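Local coordinates for poly-beta-1,6-N-acetyl-D-glucosamine export protein (Escherichia coli, PDB 4Y25) that exports the biofilm polysaccharide poly-beta-1,6-N-acetyl-D-glucosamine, probably in partially deacetylated form, across the outer membrane, this piece forming the C-terminal beta-barrel pore domain, at residues A13-I18 and Y288-M293; T252-G257 and L272-R277. One frame throughout, in Å; residues are numbered along the deposited sequence.

Contact 1. Residues A13-I18 and Y288-M293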
loop_
_atom_site.group_PDB
_atom_site.type_symbol
_atom_site.label_atom_id
_atom_site.label_comp_id
_atom_site.label_asym_id
_atom_site.label_seq_id
_atom_site.Cartn_x
_atom_site.Cartn_y
_atom_site.Cartn_z
ATOM N N ALA A 13 -9.088 6.531 4.481
ATOM C CA ALA A 13 -8.154 5.538 4.990
ATOM C C ALA A 13 -7.106 6.208 5.858
ATOM O O ALA A 13 -6.690 7.335 5.586
ATOM C CB ALA A 13 -7.499 4.782 3.845
ATOM N N GLY A 14 -6.677 5.514 6.905
ATOM C CA GLY A 14 -5.746 6.102 7.843
ATOM C C GLY A 14 -4.778 5.127 8.472
ATOM O O GLY A 14 -5.058 3.935 8.601
ATOM N N SER A 15 -3.628 5.653 8.874
ATOM C CA SER A 15 -2.586 4.858 9.501
ATOM C C SER A 15 -2.004 5.618 10.687
ATOM O O SER A 15 -1.711 6.809 10.592
ATOM C CB SER A 15 -1.493 4.515 8.486
ATOM O OG SER A 15 -0.358 3.961 9.119
ATOM N N THR A 16 -1.847 4.932 11.813
ATOM C CA THR A 16 -1.280 5.561 12.998
ATOM C C THR A 16 -0.431 4.586 13.805
ATOM O O THR A 16 -0.817 3.437 14.021
ATOM C CB THR A 16 -2.378 6.148 13.900
ATOM O OG1 THR A 16 -1.823 6.455 15.184
ATOM C CG2 THR A 16 -3.511 5.161 14.070
ATOM N N GLY A 17 0.732 5.056 14.246
ATOM C CA GLY A 17 1.660 4.224 14.991
ATOM C C GLY A 17 1.411 4.220 16.490
ATOM O O GLY A 17 1.308 5.273 17.122
ATOM N N ILE A 18 1.311 3.023 17.058
ATOM C CA ILE A 18 1.162 2.871 18.498
ATOM C C ILE A 18 2.531 3.007 19.154
ATOM O O ILE A 18 2.717 3.790 20.085
ATOM C CB ILE A 18 0.533 1.511 18.867
ATOM C CG1 ILE A 18 -0.707 1.247 18.011
ATOM C CG2 ILE A 18 0.194 1.460 20.345
ATOM C CD1 ILE A 18 -1.761 2.314 18.134
ATOM N N TYR A 288 1.376 -0.715 14.877
ATOM C CA TYR A 288 0.526 0.343 14.349
ATOM C C TYR A 288 -0.861 -0.151 13.960
ATOM O O TYR A 288 -1.109 -1.354 13.866
ATOM C CB TYR A 288 1.198 1.012 13.144
ATOM C CG TYR A 288 1.538 0.076 12.004
ATOM C CD1 TYR A 288 2.703 -0.682 12.023
ATOM C CD2 TYR A 288 0.704 -0.032 10.897
ATOM C CE1 TYR A 288 3.020 -1.533 10.980
ATOM C CE2 TYR A 288 1.014 -0.878 9.847
ATOM C CZ TYR A 288 2.173 -1.626 9.893
ATOM O OH TYR A 288 2.485 -2.472 8.852
ATOM N N VAL A 289 -1.762 0.799 13.738
ATOM C CA VAL A 289 -3.129 0.493 13.351
ATOM C C VAL A 289 -3.442 1.105 11.991
ATOM O O VAL A 289 -3.099 2.257 11.726
ATOM C CB VAL A 289 -4.140 1.008 14.398
ATOM C CG1 VAL A 289 -5.566 0.759 13.938
ATOM C CG2 VAL A 289 -3.895 0.337 15.733
ATOM N N GLU A 290 -4.070 0.312 11.129
ATOM C CA GLU A 290 -4.546 0.778 9.834
ATOM C C GLU A 290 -6.059 0.665 9.781
ATOM O O GLU A 290 -6.645 -0.200 10.431
ATOM C CB GLU A 290 -3.926 -0.033 8.696
ATOM C CG GLU A 290 -2.580 0.469 8.213
ATOM C CD GLU A 290 -1.872 -0.542 7.323
ATOM O OE1 GLU A 290 -2.373 -1.681 7.196
ATOM O OE2 GLU A 290 -0.816 -0.197 6.751
ATOM N N PHE A 291 -6.694 1.533 9.008
ATOM C CA PHE A 291 -8.119 1.400 8.766
ATOM C C PHE A 291 -8.481 1.994 7.413
ATOM O O PHE A 291 -7.715 2.768 6.835
ATOM C CB PHE A 291 -8.933 2.065 9.885
ATOM C CG PHE A 291 -9.043 3.558 9.757
ATOM C CD1 PHE A 291 -8.074 4.386 10.296
ATOM C CD2 PHE A 291 -10.126 4.136 9.106
ATOM C CE1 PHE A 291 -8.179 5.764 10.184
ATOM C CE2 PHE A 291 -10.232 5.509 8.984
ATOM C CZ PHE A 291 -9.257 6.325 9.525
ATOM N N ASP A 292 -9.654 1.620 6.915
ATOM C CA ASP A 292 -10.168 2.157 5.663
ATOM C C ASP A 292 -11.682 2.039 5.644
ATOM O O ASP A 292 -12.248 1.075 6.161
ATOM C CB ASP A 292 -9.567 1.426 4.462
ATOM C CG ASP A 292 -10.039 -0.011 4.358
ATOM O OD1 ASP A 292 -11.120 -0.245 3.778
ATOM O OD2 ASP A 292 -9.328 -0.909 4.854
ATOM N N MET A 293 -12.337 3.027 5.051
ATOM C CA MET A 293 -13.784 3.002 4.918
ATOM C C MET A 293 -14.192 3.488 3.541
ATOM O O MET A 293 -13.645 4.465 3.030
ATOM C CB MET A 293 -14.452 3.858 5.994
ATOM C CG MET A 293 -14.394 3.274 7.395
ATOM S SD MET A 293 -15.210 4.332 8.606
ATOM C CE MET A 293 -14.140 5.768 8.576
#
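The ring of F291 lies across the backbone of G14, its antiparallel hydrogen-bonded partner, with G14 N 3.6 Å above one face and offset toward the rim. CG sits between the backbone N and the carbonyl carbon (chi1 80°), which swings the ring across the strand boundary until CE1 is 3.4 Å from G14 CA. Such cover of a cross-strand glycine is known as aromatic rescue. I18, at the corner of its chain, brings CD1 to within 3.8 Å of V289 CG2, V289 being on the face of F291, and the two side chains slant across one another.

S15, E290, Y288 and D292 occupy the other face. The Y288 ring turns away from G17, leaving CB to rest 3.7 Å from G17 CA, while E290 CG approaches S15 CB at 4.2 Å. D292 turns its carboxylate away to a salt bridge with R259. Paired bonds between T16 and V289, with V289 N to T16 O at 2.8 Å and nearly straight (174°), and between G14 and F291 fix the register.

Strands 8-20 and 283-297, first and last in the sheet, thereby close the barrel; strand 30-37 flanks the former and strand 266-278 the latter.

Contact 2. Residues T252-G257 and L272-R277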
loop_
_atom_site.group_PDB
_atom_site.type_symbol
_atom_site.label_atom_id
_atom_site.label_comp_id
_atom_site.label_asym_id
_atom_site.label_seq_id
_atom_site.Cartn_x
_atom_site.Cartn_y
_atom_site.Cartn_z
ATOM N N THR A 252 9.703 -11.245 11.811
ATOM C CA THR A 252 8.440 -11.779 12.295
ATOM C C THR A 252 7.346 -10.727 12.152
ATOM O O THR A 252 7.581 -9.536 12.360
ATOM C CB THR A 252 8.547 -12.242 13.762
ATOM O OG1 THR A 252 7.285 -12.765 14.194
ATOM C CG2 THR A 252 8.944 -11.088 14.662
ATOM N N GLN A 253 6.150 -11.162 11.772
ATOM C CA GLN A 253 5.050 -10.225 11.591
ATOM C C GLN A 253 3.703 -10.846 11.935
ATOM O O GLN A 253 3.434 -12.007 11.624
ATOM C CB GLN A 253 5.041 -9.690 10.157
ATOM C CG GLN A 253 4.976 -10.760 9.086
ATOM C CD GLN A 253 5.297 -10.215 7.709
ATOM O OE1 GLN A 253 5.908 -9.153 7.578
ATOM N NE2 GLN A 253 4.890 -10.942 6.675
ATOM N N LEU A 254 2.865 -10.052 12.594
ATOM C CA LEU A 254 1.534 -10.482 13.000
ATOM C C LEU A 254 0.515 -9.405 12.682
ATOM O O LEU A 254 0.805 -8.213 12.780
ATOM C CB LEU A 254 1.493 -10.806 14.494
ATOM C CG LEU A 254 2.282 -12.018 14.989
ATOM C CD1 LEU A 254 2.464 -11.943 16.497
ATOM C CD2 LEU A 254 1.581 -13.306 14.595
ATOM N N GLY A 255 -0.682 -9.830 12.304
ATOM C CA GLY A 255 -1.763 -8.904 12.045
ATOM C C GLY A 255 -3.087 -9.469 12.505
ATOM O O GLY A 255 -3.339 -10.670 12.383
ATOM N N TYR A 256 -3.928 -8.603 13.060
ATOM C CA TYR A 256 -5.305 -8.967 13.358
ATOM C C TYR A 256 -6.240 -7.841 12.955
ATOM O O TYR A 256 -6.006 -6.678 13.287
ATOM C CB TYR A 256 -5.500 -9.291 14.837
ATOM C CG TYR A 256 -6.937 -9.625 15.154
ATOM C CD1 TYR A 256 -7.437 -10.899 14.925
ATOM C CD2 TYR A 256 -7.804 -8.658 15.649
ATOM C CE1 TYR A 256 -8.758 -11.208 15.200
ATOM C CE2 TYR A 256 -9.125 -8.955 15.925
ATOM C CZ TYR A 256 -9.597 -10.231 15.699
ATOM O OH TYR A 256 -10.913 -10.527 15.973
ATOM N N GLY A 257 -7.305 -8.192 12.247
ATOM C CA GLY A 257 -8.238 -7.198 11.754
ATOM C C GLY A 257 -9.635 -7.739 11.544
ATOM O O GLY A 257 -9.862 -8.946 11.626
ATOM N N LEU A 272 -4.778 -4.261 13.287
ATOM C CA LEU A 272 -3.668 -4.004 14.194
ATOM C C LEU A 272 -2.447 -4.798 13.744
ATOM O O LEU A 272 -2.504 -6.023 13.642
ATOM C CB LEU A 272 -4.046 -4.370 15.629
ATOM C CG LEU A 272 -2.902 -4.343 16.641
ATOM C CD1 LEU A 272 -2.307 -2.950 16.734
ATOM C CD2 LEU A 272 -3.386 -4.817 18.000
ATOM N N ARG A 273 -1.344 -4.108 13.471
ATOM C CA ARG A 273 -0.168 -4.777 12.924
ATOM C C ARG A 273 1.056 -4.678 13.818
ATOM O O ARG A 273 1.277 -3.675 14.496
ATOM C CB ARG A 273 0.171 -4.216 11.543
ATOM C CG ARG A 273 -0.904 -4.484 10.518
ATOM C CD ARG A 273 -0.332 -4.681 9.128
ATOM N NE ARG A 273 -1.375 -5.131 8.212
ATOM C CZ ARG A 273 -1.783 -6.393 8.114
ATOM N NH1 ARG A 273 -1.227 -7.332 8.871
ATOM N NH2 ARG A 273 -2.743 -6.717 7.262
ATOM N N TRP A 274 1.847 -5.743 13.805
ATOM C CA TRP A 274 3.115 -5.788 14.513
ATOM C C TRP A 274 4.171 -6.402 13.601
ATOM O O TRP A 274 3.890 -7.346 12.859
ATOM C CB TRP A 274 2.982 -6.592 15.807
ATOM C CG TRP A 274 4.198 -6.558 16.687
ATOM C CD1 TRP A 274 4.620 -5.516 17.462
ATOM C CD2 TRP A 274 5.135 -7.619 16.898
ATOM N NE1 TRP A 274 5.767 -5.859 18.135
ATOM C CE2 TRP A 274 6.103 -7.147 17.808
ATOM C CE3 TRP A 274 5.251 -8.923 16.406
ATOM C CZ2 TRP A 274 7.174 -7.931 18.235
ATOM C CZ3 TRP A 274 6.316 -9.700 16.831
ATOM C CH2 TRP A 274 7.262 -9.201 17.736
ATOM N N GLU A 275 5.379 -5.854 13.636
ATOM C CA GLU A 275 6.480 -6.433 12.878
ATOM C C GLU A 275 7.817 -6.096 13.526
ATOM O O GLU A 275 7.990 -5.029 14.118
ATOM C CB GLU A 275 6.452 -5.960 11.422
ATOM C CG GLU A 275 7.307 -4.743 11.125
ATOM C CD GLU A 275 7.281 -4.362 9.660
ATOM O OE1 GLU A 275 7.606 -5.224 8.812
ATOM O OE2 GLU A 275 6.938 -3.200 9.356
ATOM N N LYS A 276 8.753 -7.030 13.422
ATOM C CA LYS A 276 10.066 -6.863 14.020
ATOM C C LYS A 276 11.127 -7.381 13.058
ATOM O O LYS A 276 11.264 -8.587 12.856
ATOM C CB LYS A 276 10.137 -7.594 15.362
ATOM C CG LYS A 276 11.358 -7.269 16.208
ATOM C CD LYS A 276 11.295 -8.023 17.529
ATOM C CE LYS A 276 12.406 -7.611 18.477
ATOM N NZ LYS A 276 12.329 -8.380 19.750
ATOM N N ARG A 277 11.861 -6.457 12.451
ATOM C CA ARG A 277 12.912 -6.810 11.509
ATOM C C ARG A 277 14.171 -6.003 11.818
ATOM O O ARG A 277 14.104 -4.986 12.508
ATOM C CB ARG A 277 12.443 -6.572 10.067
ATOM C CG ARG A 277 12.237 -5.115 9.697
ATOM C CD ARG A 277 11.810 -4.966 8.241
ATOM N NE ARG A 277 12.714 -5.651 7.319
ATOM C CZ ARG A 277 13.769 -5.083 6.740
ATOM N NH1 ARG A 277 14.060 -3.813 6.986
ATOM N NH2 ARG A 277 14.532 -5.786 5.913
#
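L272 begins the pairing opposite Y256, and both backbone bonds form: L272 N donates to Y256 O at 2.7 Å and L272 O accepts from Y256 N. L272 CB lies alongside that same Y256 carbonyl, whereas the Y256 ring leads away and its OH is bound by Q232 and Q258.

R273 follows on the opposite face, across from G255. Its chain bends at chi2 (-147°), bringing the guanidinium back over the neighbouring strand, where NH1 stands 3.6 Å from G255 CA.

W274 packs against two residues of the facing strand. With CG anti to the backbone N (chi1 -173°), the indole brings CE3 to 4.1 Å from L254 CD1, the leucine lying alongside it, and CZ3 to 3.7 Å from T252 CG2. W274 N and O both bond to L254.

E275 returns to the face of R273, its CB 4.2 Å from Q253 CB. K276 closes the pairing with two bonds to T252, and its CB packs 3.8 Å from T252 CG2 before the extended chain departs.

Side chains alternate between two faces of the beta hairpin of strands 247-262 and 266-278: one carries L272, L254 and W274 with T252, Y256 and K276, the other the polar Q253, R273 and E275. This is the pattern of an outer-membrane barrel wall, the first face probably meeting lipid and the second the lumen.

Both contacts are surface pairings in the wall of one antiparallel barrel, but contact 2 zips up a local hairpin while contact 1 joins the two ends of the sheet and encloses contact 2 along the chain. They meet where strands 266-278 and 283-297 run side by side: R273 N probably donates to Y288 O (2.8 Å), and V289 CG2 packs on L272 CD1 at 3.8 Å, joining their apolar faces. On the polar face E290 approaches R273 in a pairing too long to be more than weak. Contact 1 brings two glycines and small residues to the seam, whereas contact 2 carries larger side chains, an indole on one face and charged groups on the other.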